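Local coordinates for protein acetyl-CoA acetyltransferase (Mycobacterium smegmatis, PDB 4EGV) that probably has acyltransferase activity as a monomeric thiolase-like protein with an additional C-terminal domain, at residues G471-R476 with E490-L495. Residues are numbered along the deposited sequence; the frame is centred on the assembly and turned at random.
Sequences GIIIGR and EDLVKL
Val493 CG2 meets the one flat group that takes part in this contact, the peptide at the backbone nitrogen of Gly471, with CG2 4.2 Å from Gly471 N. This branch of Val493 sits beside its own backbone N and anti to its carbonyl carbon (chi1 172°), which turns it to Gly471. Gly471 and Val493 also give the nearest backbone pair, with CA atoms 6.1 Å apart. What remains of the contact is aliphatic, and it is made tip to tip: Ile473 CD1 and Leu492 CD2 are separated by 4.0 Å, and Leu492 CD1 is less close to the same methyl, at 4.6 Å. The near-extended second torsion of Ile473 (chi2 -169°) carries its CD1 out toward the helix, where the branched end of Leu492 comes to meet it.

Backbone hydrogen bonds between Gly471 and Thr487 and between Ile473 and Ala485 tie the strand to its antiparallel neighbour 482-487. The opposite faces of the strand are used differently: Ile473 faces the helix and also touches Ile457, whereas Ile474 touches Leu308 and Ile313. Leu492 meets Thr487, Ala517 and Leu519, so this one side chain of the helix touches both outermost strands of the five-stranded sheet. That, with the strand order and a helix between the third and fourth strands, is consistent with an OB-fold barrel whose end the helix covers.

With no hydrogen bond or salt bridge between the segments and only 102 Å² buried, the chemistry implies a small, nondirectional contact of buried residues, made by one pair of methyls and by one methyl beside a backbone nitrogen, with no polar bond across it to fix their rotation.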
# COMPACT_ATOMS: atom_id res chain seq x y z
N GLY A 471 -21.79 4.95 14.59
CA GLY A 471 -20.51 5.57 14.93
C GLY A 471 -19.54 4.65 15.64
O GLY A 471 -19.91 3.85 16.47
N ILE A 472 -18.28 4.75 15.28
CA ILE A 472 -17.23 4.04 15.98
C ILE A 472 -16.31 5.10 16.53
O ILE A 472 -15.92 6.04 15.83
CB ILE A 472 -16.41 3.16 15.05
CG1 ILE A 472 -17.31 2.37 14.07
CG2 ILE A 472 -15.43 2.33 15.85
CD1 ILE A 472 -17.79 1.03 14.50
N ILE A 473 -15.97 4.96 17.80
CA ILE A 473 -15.17 5.94 18.48
C ILE A 473 -13.94 5.29 19.11
O ILE A 473 -14.03 4.21 19.68
CB ILE A 473 -16.04 6.69 19.54
CG1 ILE A 473 -17.25 7.33 18.88
CG2 ILE A 473 -15.21 7.73 20.34
CD1 ILE A 473 -18.01 8.28 19.75
N ILE A 474 -12.79 5.94 18.98
CA ILE A 474 -11.68 5.69 19.89
C ILE A 474 -11.63 6.86 20.85
O ILE A 474 -11.57 8.01 20.43
CB ILE A 474 -10.34 5.57 19.16
CG1 ILE A 474 -10.29 4.30 18.30
CG2 ILE A 474 -9.18 5.57 20.14
CD1 ILE A 474 -9.31 4.37 17.18
N GLY A 475 -11.60 6.55 22.12
CA GLY A 475 -11.58 7.55 23.15
C GLY A 475 -10.45 7.48 24.13
O GLY A 475 -9.63 6.62 24.09
N ARG A 476 -10.40 8.44 25.00
CA ARG A 476 -9.36 8.55 25.97
C ARG A 476 -10.10 8.62 27.25
O ARG A 476 -11.16 9.17 27.30
CB ARG A 476 -8.71 9.89 25.82
CG ARG A 476 -7.38 9.95 25.21
CD ARG A 476 -6.60 8.70 25.22
NE ARG A 476 -5.58 8.87 24.22
CZ ARG A 476 -4.29 8.88 24.46
NH1 ARG A 476 -3.84 8.67 25.67
NH2 ARG A 476 -3.46 9.11 23.50
N GLU A 490 -29.03 8.55 18.40
CA GLU A 490 -29.39 9.60 17.45
C GLU A 490 -28.61 10.92 17.75
O GLU A 490 -28.12 11.55 16.82
CB GLU A 490 -30.94 9.74 17.44
CG GLU A 490 -31.60 10.98 16.72
CD GLU A 490 -33.18 11.05 16.93
OE1 GLU A 490 -33.92 10.36 16.19
OE2 GLU A 490 -33.67 11.81 17.81
N ASP A 491 -28.46 11.29 19.02
CA ASP A 491 -27.78 12.58 19.36
C ASP A 491 -26.28 12.62 19.00
O ASP A 491 -25.80 13.58 18.38
CB ASP A 491 -28.00 12.97 20.85
CG ASP A 491 -29.45 13.43 21.17
OD1 ASP A 491 -29.91 14.50 20.66
OD2 ASP A 491 -30.11 12.69 21.95
N LEU A 492 -25.55 11.59 19.42
CA LEU A 492 -24.11 11.46 19.21
C LEU A 492 -23.74 11.34 17.75
O LEU A 492 -22.80 11.98 17.27
CB LEU A 492 -23.56 10.27 20.00
CG LEU A 492 -22.04 10.11 20.14
CD1 LEU A 492 -21.28 11.42 20.29
CD2 LEU A 492 -21.64 9.17 21.24
N VAL A 493 -24.50 10.54 17.02
CA VAL A 493 -24.27 10.32 15.61
C VAL A 493 -24.47 11.59 14.78
O VAL A 493 -23.80 11.80 13.78
CB VAL A 493 -25.11 9.08 15.10
CG1 VAL A 493 -25.05 8.92 13.59
CG2 VAL A 493 -24.62 7.81 15.78
N LYS A 494 -25.38 12.45 15.19
CA LYS A 494 -25.60 13.73 14.53
C LYS A 494 -24.33 14.60 14.64
O LYS A 494 -23.93 15.24 13.67
CB LYS A 494 -26.84 14.40 15.16
CG LYS A 494 -27.33 15.69 14.52
CD LYS A 494 -28.76 16.03 14.99
CE LYS A 494 -29.50 16.79 13.85
NZ LYS A 494 -30.74 17.44 14.31
N LEU A 495 -23.70 14.61 15.82
CA LEU A 495 -22.45 15.34 16.04
C LEU A 495 -21.29 14.78 15.20
O LEU A 495 -20.51 15.56 14.66
CB LEU A 495 -22.07 15.39 17.54
CG LEU A 495 -20.83 16.23 17.89
CD1 LEU A 495 -21.09 17.76 17.85
CD2 LEU A 495 -20.26 15.79 19.21